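Local coordinates for protein putative fimbrium tip subunit Fim1C (Bacteroides ovatus, PDB 4EPS) that probably forms part of the tip of a fimbrium, a surface filament of the kind that mediates cell adhesion and biofilm formation, at residues L119-D133 with S208-R222. Residues are numbered along the deposited sequence; the frame is centred on the assembly and turned at random.
Sequences LTTEQSDQKAYAKQD and SPYYDAKKDEYRLLR. With GOL (glycerol), chain I.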
ATOM      1  N   LEU A 119      11.100 -35.319 -34.472  1.00 35.02           N
ATOM      2  CA  LEU A 119      10.895 -34.532 -33.274  1.00 35.25           C
ATOM      3  C   LEU A 119       9.750 -35.109 -32.478  1.00 39.17           C
ATOM      4  O   LEU A 119       8.704 -35.432 -33.045  1.00 39.33           O
ATOM      5  CB  LEU A 119      10.585 -33.117 -33.766  1.00 35.76           C
ATOM      6  CG  LEU A 119      10.849 -31.954 -32.889  1.00 40.33           C
ATOM      7  CD1 LEU A 119      12.350 -31.808 -32.591  1.00 40.82           C
ATOM      8  CD2 LEU A 119      10.344 -30.730 -33.568  1.00 40.00           C
ATOM      9  N   THR A 120       9.950 -35.293 -31.172  1.00 34.47           N
ATOM     10  CA  THR A 120       8.892 -35.791 -30.290  1.00 33.78           C
ATOM     11  C   THR A 120       8.426 -34.655 -29.377  1.00 35.26           C
ATOM     12  O   THR A 120       9.085 -33.617 -29.283  1.00 33.23           O
ATOM     13  CB  THR A 120       9.357 -37.001 -29.467  1.00 40.89           C
ATOM     14  OG1 THR A 120      10.140 -36.529 -28.373  1.00 37.06           O
ATOM     15  CG2 THR A 120      10.103 -38.060 -30.314  1.00 41.00           C
ATOM     16  N   THR A 121       7.323 -34.878 -28.671  1.00 30.09           N
ATOM     17  CA  THR A 121       6.784 -33.868 -27.772  1.00 30.12           C
ATOM     18  C   THR A 121       7.281 -34.098 -26.329  1.00 33.78           C
ATOM     19  O   THR A 121       6.757 -33.467 -25.406  1.00 34.28           O
ATOM     20  CB  THR A 121       5.259 -33.851 -27.878  1.00 37.72           C
ATOM     21  OG1 THR A 121       4.761 -35.165 -27.636  1.00 38.89           O
ATOM     22  CG2 THR A 121       4.755 -33.325 -29.242  1.00 33.83           C
ATOM     23  N   GLU A 122       8.305 -34.963 -26.142  1.00 29.76           N
ATOM     24  CA  GLU A 122       8.904 -35.231 -24.819  1.00 30.42           C
ATOM     25  C   GLU A 122      10.197 -34.408 -24.709  1.00 31.87           C
ATOM     26  O   GLU A 122      11.250 -34.809 -25.220  1.00 31.97           O
ATOM     27  CB  GLU A 122       9.134 -36.746 -24.628  1.00 33.07           C
ATOM     28  CG  GLU A 122       7.850 -37.511 -24.327  1.00 42.68           C
ATOM     29  CD  GLU A 122       7.103 -37.048 -23.084  1.00 70.05           C
ATOM     30  OE1 GLU A 122       7.734 -36.929 -22.006  1.00 68.12           O
ATOM     31  OE2 GLU A 122       5.890 -36.761 -23.200  1.00 62.40           O
ATOM     32  N   GLN A 123      10.080 -33.189 -24.153  1.00 25.81           N
ATOM     33  CA  GLN A 123      11.211 -32.256 -24.106  1.00 25.57           C
ATOM     34  C   GLN A 123      11.351 -31.622 -22.709  1.00 29.09           C
ATOM     35  O   GLN A 123      11.962 -30.564 -22.580  1.00 27.55           O
ATOM     36  CB  GLN A 123      10.991 -31.138 -25.178  1.00 25.09           C
ATOM     37  CG  GLN A 123      10.969 -31.639 -26.645  1.00 26.12           C
ATOM     38  CD  GLN A 123      10.558 -30.552 -27.619  1.00 28.23           C
ATOM     39  OE1 GLN A 123      10.836 -29.368 -27.403  1.00 22.62           O
ATOM     40  NE2 GLN A 123       9.951 -30.941 -28.748  1.00 24.82           N
ATOM     41  N   SER A 124      10.813 -32.288 -21.671  1.00 28.65           N
ATOM     42  CA  SER A 124      10.674 -31.762 -20.306  1.00 29.23           C
ATOM     43  C   SER A 124      11.995 -31.592 -19.525  1.00 34.76           C
ATOM     44  O   SER A 124      11.969 -31.005 -18.454  1.00 34.70           O
ATOM     45  CB  SER A 124       9.696 -32.606 -19.492  1.00 32.97           C
ATOM     46  OG  SER A 124      10.195 -33.925 -19.362  1.00 37.01           O
ATOM     47  N   ASP A 125      13.123 -32.071 -20.036  1.00 32.92           N
ATOM     48  CA  ASP A 125      14.381 -31.807 -19.342  1.00 34.27           C
ATOM     49  C   ASP A 125      15.428 -31.326 -20.341  1.00 37.04           C
ATOM     50  O   ASP A 125      15.230 -31.476 -21.558  1.00 34.00           O
ATOM     51  CB  ASP A 125      14.869 -33.016 -18.519  1.00 37.82           C
ATOM     52  CG  ASP A 125      15.035 -34.278 -19.322  1.00 49.42           C
ATOM     53  OD1 ASP A 125      15.967 -34.337 -20.138  1.00 50.74           O
ATOM     54  OD2 ASP A 125      14.222 -35.206 -19.139  1.00 60.85           O
ATOM     55  N   GLN A 126      16.529 -30.721 -19.832  1.00 34.34           N
ATOM     56  CA  GLN A 126      17.586 -30.158 -20.671  1.00 35.03           C
ATOM     57  C   GLN A 126      18.098 -31.152 -21.689  1.00 35.82           C
ATOM     58  O   GLN A 126      18.210 -30.767 -22.846  1.00 34.00           O
ATOM     59  CB  GLN A 126      18.752 -29.584 -19.849  1.00 37.57           C
ATOM     60  CG  GLN A 126      18.412 -28.201 -19.282  1.00 69.43           C
ATOM     61  CD  GLN A 126      19.570 -27.498 -18.613  1.00 96.42           C
ATOM     62  OE1 GLN A 126      20.042 -27.896 -17.539  1.00 91.60           O
ATOM     63  NE2 GLN A 126      20.014 -26.397 -19.208  1.00 91.88           N
ATOM     64  N   LYS A 127      18.326 -32.431 -21.301  1.00 32.95           N
ATOM     65  CA  LYS A 127      18.825 -33.448 -22.233  1.00 33.88           C
ATOM     66  C   LYS A 127      17.796 -33.836 -23.292  1.00 33.55           C
ATOM     67  O   LYS A 127      18.175 -34.015 -24.437  1.00 31.44           O
ATOM     68  CB  LYS A 127      19.299 -34.720 -21.505  1.00 39.02           C
ATOM     69  CG  LYS A 127      20.682 -34.549 -20.884  1.00 65.40           C
ATOM     70  CD  LYS A 127      21.357 -35.889 -20.592  1.00 80.54           C
ATOM     71  CE  LYS A 127      22.868 -35.785 -20.546  1.00 92.93           C
ATOM     72  NZ  LYS A 127      23.361 -35.045 -19.351  1.00101.25           N
ATOM     73  N   ALA A 128      16.520 -34.017 -22.910  1.00 29.78           N
ATOM     74  CA  ALA A 128      15.474 -34.413 -23.869  1.00 30.32           C
ATOM     75  C   ALA A 128      15.260 -33.300 -24.922  1.00 32.31           C
ATOM     76  O   ALA A 128      14.997 -33.588 -26.080  1.00 32.40           O
ATOM     77  CB  ALA A 128      14.179 -34.701 -23.136  1.00 31.35           C
ATOM     78  N   TYR A 129      15.413 -32.038 -24.511  1.00 26.80           N
ATOM     79  CA  TYR A 129      15.264 -30.899 -25.415  1.00 25.58           C
ATOM     80  C   TYR A 129      16.495 -30.784 -26.340  1.00 29.13           C
ATOM     81  O   TYR A 129      16.345 -30.706 -27.572  1.00 26.75           O
ATOM     82  CB  TYR A 129      15.097 -29.631 -24.575  1.00 26.12           C
ATOM     83  CG  TYR A 129      14.920 -28.357 -25.379  1.00 26.52           C
ATOM     84  CD1 TYR A 129      16.022 -27.674 -25.889  1.00 28.54           C
ATOM     85  CD2 TYR A 129      13.653 -27.824 -25.609  1.00 26.25           C
ATOM     86  CE1 TYR A 129      15.868 -26.496 -26.618  1.00 29.31           C
ATOM     87  CE2 TYR A 129      13.490 -26.631 -26.310  1.00 25.69           C
ATOM     88  CZ  TYR A 129      14.598 -25.980 -26.825  1.00 30.52           C
ATOM     89  OH  TYR A 129      14.462 -24.779 -27.475  1.00 28.61           O
ATOM     90  N   ALA A 130      17.712 -30.750 -25.735  1.00 25.51           N
ATOM     91  CA  ALA A 130      18.984 -30.565 -26.449  1.00 26.13           C
ATOM     92  C   ALA A 130      19.210 -31.591 -27.531  1.00 29.36           C
ATOM     93  O   ALA A 130      19.657 -31.206 -28.616  1.00 28.61           O
ATOM     94  CB  ALA A 130      20.158 -30.575 -25.461  1.00 27.45           C
ATOM     95  N   LYS A 131      18.892 -32.893 -27.266  1.00 26.22           N
ATOM     96  CA  LYS A 131      19.117 -33.949 -28.266  0.50 25.68           C
ATOM     97  C   LYS A 131      18.230 -33.762 -29.512  1.00 29.16           C
ATOM     98  O   LYS A 131      18.525 -34.354 -30.538  1.00 28.23           O
ATOM     99  CB  LYS A 131      18.902 -35.358 -27.672  0.50 28.25           C
ATOM    100  CG  LYS A 131      17.437 -35.684 -27.350  0.50 34.66           C
ATOM    101  CD  LYS A 131      17.259 -37.045 -26.705  0.50 41.82           C
ATOM    102  CE  LYS A 131      15.802 -37.297 -26.393  0.50 47.88           C
ATOM    103  NZ  LYS A 131      15.618 -38.500 -25.532  0.50 53.69           N
ATOM    104  N   GLN A 132      17.160 -32.946 -29.426  1.00 25.77           N
ATOM    105  CA  GLN A 132      16.249 -32.719 -30.552  1.00 25.72           C
ATOM    106  C   GLN A 132      16.421 -31.356 -31.243  1.00 27.46           C
ATOM    107  O   GLN A 132      15.763 -31.098 -32.263  1.00 25.58           O
ATOM    108  CB  GLN A 132      14.809 -32.840 -30.010  1.00 26.36           C
ATOM    109  CG  GLN A 132      14.556 -34.214 -29.353  1.00 31.26           C
ATOM    110  CD  GLN A 132      13.101 -34.527 -29.267  1.00 41.58           C
ATOM    111  OE1 GLN A 132      12.460 -34.819 -30.268  1.00 40.62           O
ATOM    112  NE2 GLN A 132      12.571 -34.555 -28.069  1.00 32.12           N
ATOM    113  N   ASP A 133      17.289 -30.499 -30.682  1.00 24.63           N
ATOM    114  CA  ASP A 133      17.503 -29.136 -31.162  1.00 23.85           C
ATOM    115  C   ASP A 133      18.534 -29.119 -32.286  1.00 26.63           C
ATOM    116  O   ASP A 133      19.692 -28.742 -32.093  1.00 25.27           O
ATOM    117  CB  ASP A 133      17.904 -28.213 -29.996  1.00 24.34           C
ATOM    118  CG  ASP A 133      17.805 -26.731 -30.338  1.00 28.87           C
ATOM    119  OD1 ASP A 133      17.309 -26.402 -31.454  1.00 27.31           O
ATOM    120  OD2 ASP A 133      18.181 -25.897 -29.480  1.00 28.87           O
ATOM    121  N   SER A 208       5.013 -32.750 -23.282  1.00 31.41           N
ATOM    122  CA  SER A 208       5.891 -32.346 -22.176  1.00 30.95           C
ATOM    123  C   SER A 208       6.921 -31.302 -22.621  1.00 30.24           C
ATOM    124  O   SER A 208       8.045 -31.653 -22.989  1.00 28.80           O
ATOM    125  CB  SER A 208       6.574 -33.572 -21.569  1.00 34.27           C
ATOM    126  OG  SER A 208       5.612 -34.568 -21.264  1.00 39.80           O
ATOM    127  N   PRO A 209       6.537 -30.010 -22.613  1.00 27.18           N
ATOM    128  CA  PRO A 209       7.491 -28.967 -23.016  1.00 26.15           C
ATOM    129  C   PRO A 209       8.564 -28.751 -21.975  1.00 28.18           C
ATOM    130  O   PRO A 209       8.456 -29.237 -20.843  1.00 27.23           O
ATOM    131  CB  PRO A 209       6.631 -27.696 -23.169  1.00 28.55           C
ATOM    132  CG  PRO A 209       5.345 -27.985 -22.502  1.00 34.57           C
ATOM    133  CD  PRO A 209       5.252 -29.437 -22.151  1.00 30.60           C
ATOM    134  N   TYR A 210       9.579 -28.000 -22.348  1.00 24.44           N
ATOM    135  CA  TYR A 210      10.644 -27.646 -21.426  1.00 25.27           C
ATOM    136  C   TYR A 210      10.185 -26.475 -20.583  1.00 27.15           C
ATOM    137  O   TYR A 210       9.735 -25.472 -21.137  1.00 24.40           O
ATOM    138  CB  TYR A 210      11.942 -27.312 -22.184  1.00 27.07           C
ATOM    139  CG  TYR A 210      13.048 -26.876 -21.248  1.00 29.63           C
ATOM    140  CD1 TYR A 210      13.713 -27.800 -20.449  1.00 32.20           C
ATOM    141  CD2 TYR A 210      13.369 -25.533 -21.096  1.00 30.46           C
ATOM    142  CE1 TYR A 210      14.664 -27.398 -19.515  1.00 34.56           C
ATOM    143  CE2 TYR A 210      14.333 -25.119 -20.173  1.00 32.61           C
ATOM    144  CZ  TYR A 210      14.988 -26.058 -19.394  1.00 42.61           C
ATOM    145  OH  TYR A 210      15.948 -25.667 -18.490  1.00 46.47           O
ATOM    146  N   TYR A 211      10.288 -26.587 -19.241  1.00 23.53           N
ATOM    147  CA  TYR A 211       9.901 -25.468 -18.387  1.00 23.12           C
ATOM    148  C   TYR A 211      11.147 -24.691 -17.965  1.00 29.03           C
ATOM    149  O   TYR A 211      12.043 -25.245 -17.319  1.00 29.16           O
ATOM    150  CB  TYR A 211       9.108 -25.928 -17.144  1.00 24.54           C
ATOM    151  CG  TYR A 211       8.764 -24.786 -16.212  1.00 25.51           C
ATOM    152  CD1 TYR A 211       7.937 -23.740 -16.629  1.00 25.24           C
ATOM    153  CD2 TYR A 211       9.308 -24.719 -14.929  1.00 27.49           C
ATOM    154  CE1 TYR A 211       7.636 -22.672 -15.783  1.00 24.82           C
ATOM    155  CE2 TYR A 211       9.023 -23.648 -14.077  1.00 28.10           C
ATOM    156  CZ  TYR A 211       8.184 -22.632 -14.504  1.00 31.28           C
ATOM    157  OH  TYR A 211       7.934 -21.569 -13.670  1.00 30.40           O
ATOM    158  N   ASP A 212      11.195 -23.414 -18.319  1.00 26.45           N
ATOM    159  CA  ASP A 212      12.297 -22.524 -17.940  1.00 26.82           C
ATOM    160  C   ASP A 212      11.895 -21.876 -16.644  1.00 30.70           C
ATOM    161  O   ASP A 212      11.094 -20.947 -16.651  1.00 30.84           O
ATOM    162  CB  ASP A 212      12.590 -21.481 -19.034  1.00 28.53           C
ATOM    163  CG  ASP A 212      13.825 -20.613 -18.760  1.00 36.78           C
ATOM    164  OD1 ASP A 212      14.198 -20.450 -17.576  1.00 37.40           O
ATOM    165  OD2 ASP A 212      14.398 -20.093 -19.719  1.00 40.90           O
ATOM    166  N   ALA A 213      12.421 -22.378 -15.529  1.00 30.28           N
ATOM    167  CA  ALA A 213      12.046 -21.881 -14.200  1.00 32.08           C
ATOM    168  C   ALA A 213      12.509 -20.444 -13.937  1.00 38.68           C
ATOM    169  O   ALA A 213      11.823 -19.721 -13.205  1.00 38.91           O
ATOM    170  CB  ALA A 213      12.573 -22.817 -13.119  1.00 33.09           C
ATOM    171  N   LYS A 214      13.641 -20.032 -14.546  1.00 37.37           N
ATOM    172  CA  LYS A 214      14.199 -18.681 -14.397  0.50 37.85           C
ATOM    173  C   LYS A 214      13.288 -17.636 -15.063  1.00 41.56           C
ATOM    174  O   LYS A 214      13.005 -16.600 -14.463  1.00 41.15           O
ATOM    175  CB  LYS A 214      15.619 -18.612 -14.995  0.50 41.60           C
ATOM    176  CG  LYS A 214      16.382 -17.327 -14.662  0.50 57.93           C
ATOM    177  CD  LYS A 214      17.732 -17.287 -15.361  0.50 69.71           C
ATOM    178  CE  LYS A 214      18.489 -16.017 -15.064  0.50 81.44           C
ATOM    179  NZ  LYS A 214      19.799 -15.983 -15.767  0.50 89.83           N
ATOM    180  N   LYS A 215      12.821 -17.910 -16.302  1.00 37.66           N
ATOM    181  CA  LYS A 215      11.947 -16.979 -17.034  1.00 36.13           C
ATOM    182  C   LYS A 215      10.455 -17.246 -16.787  1.00 36.70           C
ATOM    183  O   LYS A 215       9.631 -16.418 -17.182  1.00 37.18           O
ATOM    184  CB  LYS A 215      12.217 -17.059 -18.549  1.00 38.08           C
ATOM    185  CG  LYS A 215      13.587 -16.551 -18.978  1.00 45.80           C
ATOM    186  CD  LYS A 215      13.780 -16.628 -20.497  1.00 54.09           C
ATOM    187  CE  LYS A 215      13.190 -15.448 -21.228  1.00 66.85           C
ATOM    188  NZ  LYS A 215      12.938 -15.752 -22.661  1.00 76.94           N
ATOM    189  N   ASP A 216      10.103 -18.406 -16.165  1.00 29.76           N
ATOM    190  CA  ASP A 216       8.724 -18.864 -15.920  1.00 26.51           C
ATOM    191  C   ASP A 216       7.960 -18.970 -17.266  1.00 26.33           C
ATOM    192  O   ASP A 216       6.917 -18.327 -17.468  1.00 25.37           O
ATOM    193  CB  ASP A 216       7.950 -17.979 -14.911  1.00 27.50           C
ATOM    194  CG  ASP A 216       6.538 -18.480 -14.644  1.00 31.16           C
ATOM    195  OD1 ASP A 216       6.324 -19.719 -14.680  1.00 31.65           O
ATOM    196  OD2 ASP A 216       5.629 -17.637 -14.483  1.00 36.37           O
ATOM    197  N   GLU A 217       8.482 -19.792 -18.176  1.00 22.44           N
ATOM    198  CA  GLU A 217       7.822 -19.952 -19.470  1.00 22.28           C
ATOM    199  C   GLU A 217       8.107 -21.356 -19.971  1.00 25.17           C
ATOM    200  O   GLU A 217       9.087 -21.990 -19.527  1.00 24.00           O
ATOM    201  CB  GLU A 217       8.261 -18.848 -20.483  1.00 24.78           C
ATOM    202  CG  GLU A 217       9.683 -18.957 -20.970  1.00 34.23           C
ATOM    203  CD  GLU A 217      10.194 -17.842 -21.865  1.00 47.56           C
ATOM    204  OE1 GLU A 217       9.553 -16.771 -21.948  1.00 39.59           O
ATOM    205  OE2 GLU A 217      11.270 -18.045 -22.470  1.00 41.10           O
ATOM    206  N   TYR A 218       7.240 -21.849 -20.867  1.00 20.86           N
ATOM    207  CA  TYR A 218       7.369 -23.190 -21.441  1.00 21.36           C
ATOM    208  C   TYR A 218       7.822 -23.081 -22.869  1.00 25.73           C
ATOM    209  O   TYR A 218       7.337 -22.194 -23.581  1.00 25.21           O
ATOM    210  CB  TYR A 218       6.037 -23.954 -21.395  1.00 22.22           C
ATOM    211  CG  TYR A 218       5.530 -24.196 -19.990  1.00 24.45           C
ATOM    212  CD1 TYR A 218       4.847 -23.200 -19.294  1.00 26.22           C
ATOM    213  CD2 TYR A 218       5.771 -25.406 -19.336  1.00 25.54           C
ATOM    214  CE1 TYR A 218       4.363 -23.423 -18.000  1.00 27.09           C
ATOM    215  CE2 TYR A 218       5.295 -25.636 -18.040  1.00 25.58           C
ATOM    216  CZ  TYR A 218       4.593 -24.640 -17.382  1.00 31.78           C
ATOM    217  OH  TYR A 218       4.142 -24.830 -16.100  1.00 37.00           O
ATOM    218  N   ARG A 219       8.729 -23.967 -23.287  1.00 22.08           N
ATOM    219  CA  ARG A 219       9.287 -23.976 -24.654  1.00 22.55           C
ATOM    220  C   ARG A 219       9.137 -25.341 -25.259  1.00 26.46           C
ATOM    221  O   ARG A 219       9.320 -26.350 -24.581  1.00 25.35           O
ATOM    222  CB  ARG A 219      10.766 -23.526 -24.649  1.00 22.89           C
ATOM    223  CG  ARG A 219      10.905 -22.087 -24.143  1.00 33.64           C
ATOM    224  CD  ARG A 219      12.181 -21.391 -24.569  1.00 41.17           C
ATOM    225  NE  ARG A 219      13.355 -21.828 -23.813  1.00 44.27           N
ATOM    226  CZ  ARG A 219      13.809 -21.254 -22.701  1.00 59.05           C
ATOM    227  NH1 ARG A 219      13.169 -20.209 -22.168  1.00 46.07           N
ATOM    228  NH2 ARG A 219      14.890 -21.725 -22.102  1.00 43.45           N
ATOM    229  N   LEU A 220       8.768 -25.391 -26.539  1.00 21.74           N
ATOM    230  CA  LEU A 220       8.574 -26.654 -27.222  1.00 21.98           C
ATOM    231  C   LEU A 220       9.027 -26.535 -28.657  1.00 24.25           C
ATOM    232  O   LEU A 220       8.471 -25.721 -29.394  1.00 21.50           O
ATOM    233  CB  LEU A 220       7.076 -27.047 -27.173  1.00 22.66           C
ATOM    234  CG  LEU A 220       6.704 -28.375 -27.830  1.00 26.47           C
ATOM    235  CD1 LEU A 220       7.134 -29.555 -26.929  1.00 27.02           C
ATOM    236  CD2 LEU A 220       5.210 -28.446 -28.039  1.00 29.82           C
ATOM    237  N   LEU A 221      10.006 -27.350 -29.058  1.00 21.59           N
ATOM    238  CA  LEU A 221      10.422 -27.392 -30.461  1.00 22.66           C
ATOM    239  C   LEU A 221       9.336 -28.057 -31.304  1.00 26.63           C
ATOM    240  O   LEU A 221       8.743 -29.053 -30.864  1.00 24.36           O
ATOM    241  CB  LEU A 221      11.745 -28.160 -30.635  1.00 22.58           C
ATOM    242  CG  LEU A 221      12.959 -27.540 -29.942  1.00 25.46           C
ATOM    243  CD1 LEU A 221      14.032 -28.605 -29.734  1.00 25.25           C
ATOM    244  CD2 LEU A 221      13.495 -26.338 -30.723  1.00 25.90           C
ATOM    245  N   ARG A 222       9.061 -27.487 -32.503  1.00 24.08           N
ATOM    246  CA  ARG A 222       8.056 -27.983 -33.455  1.00 23.58           C
ATOM    247  C   ARG A 222       8.635 -27.994 -34.855  1.00 25.64           C
ATOM    248  O   ARG A 222       9.552 -27.226 -35.155  1.00 23.68           O
ATOM    249  CB  ARG A 222       6.778 -27.100 -33.436  1.00 23.61           C
ATOM    250  CG  ARG A 222       6.048 -27.002 -32.053  1.00 23.63           C
ATOM    251  CD  ARG A 222       5.380 -28.298 -31.634  1.00 26.16           C
ATOM    252  NE  ARG A 222       4.327 -28.718 -32.568  1.00 29.21           N
ATOM    253  CZ  ARG A 222       3.903 -29.968 -32.723  1.00 41.05           C
ATOM    254  NH1 ARG A 222       4.465 -30.960 -32.035  1.00 28.89           N
ATOM    255  NH2 ARG A 222       2.930 -30.243 -33.586  1.00 34.25           N
TER
HETATM  256  C1  GOL I 608      17.959 -27.098 -22.866  1.00 67.75           C
HETATM  257  O1  GOL I 608      19.283 -27.595 -23.002  1.00 67.19           O
HETATM  258  C2  GOL I 608      17.917 -25.587 -22.910  1.00 67.16           C
HETATM  259  O2  GOL I 608      18.742 -25.115 -23.985  1.00 68.33           O
HETATM  260  C3  GOL I 608      16.480 -25.189 -23.158  1.00 66.58           C
HETATM  261  O3  GOL I 608      16.358 -23.792 -23.399  1.00 66.67           O
HETATM  262  O   HOH W   1       7.109 -31.271 -30.818  1.00 28.57           O
HETATM  263  O   HOH W   2      10.768 -28.948 -17.712  1.00 32.41           O
HETATM  264  O   HOH W   3      15.005 -22.917 -25.567  1.00 63.30           O
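Leu221 packs against a face of the Tyr129 ring where the 119-133 segment meets a beta hairpin of the fimbrillin-like region. Leu221 belongs to strand 217-222, Tyr210 and Ser208 to its partner 206-212, and the two are joined by a turn that ends in a G1 beta bulge. The case illustrates how a loop can be tied to a hairpin by strand-type bonds while the short helix after it packs through side chains. At Ser208 the borrowing is literal: a single beta bridge to Glu122 forms as Ser208 N donates to Thr121 O (2.8 Å) and Ser208 O accepts from Gln123 N. The Ser208 hydroxyl also gives its hydrogen to Glu122 OE2.

Gln123 extends the imitation with its side chain. With CG set anti to its own carbonyl carbon (chi1 -64°) and the chain extended beyond it, the amide lies against the Leu221 backbone as a peptide group would: OE1 takes the Leu221 N hydrogen on an in-plane lone pair at 2.7 Å, while NE2 reaches Leu221 O at 3.1 Å. The second NE2 hydrogen goes to Thr120 O; together the three bonds fix the amide's rotation. A leucine here would probably leave Leu221 N without its acceptor, Leu221 O with a water but no amide donor, and Thr120 O without the NE2 donor.

Beyond this clamp, the Leu221 side chain fills the angle between loop and helix. Its CD1 sits over the centre of the Tyr129 ring in a CH-pi contact, 4.0 Å from the centroid, and also touches Asp133 CA; Asp133 OD1 is hydrogen-bonded to His157 ND1. Tyr210 lies farther along, its CB 3.9 Å from Tyr129 CD2, its ring edge near Gln123 O and its OH 3.6 Å from Gln126 CG. A glycerol, probably from crystallisation, lies between the two tyrosines, its C3 over one face of each ring and its O3 accepting from Arg219 NH2 at 2.8 Å.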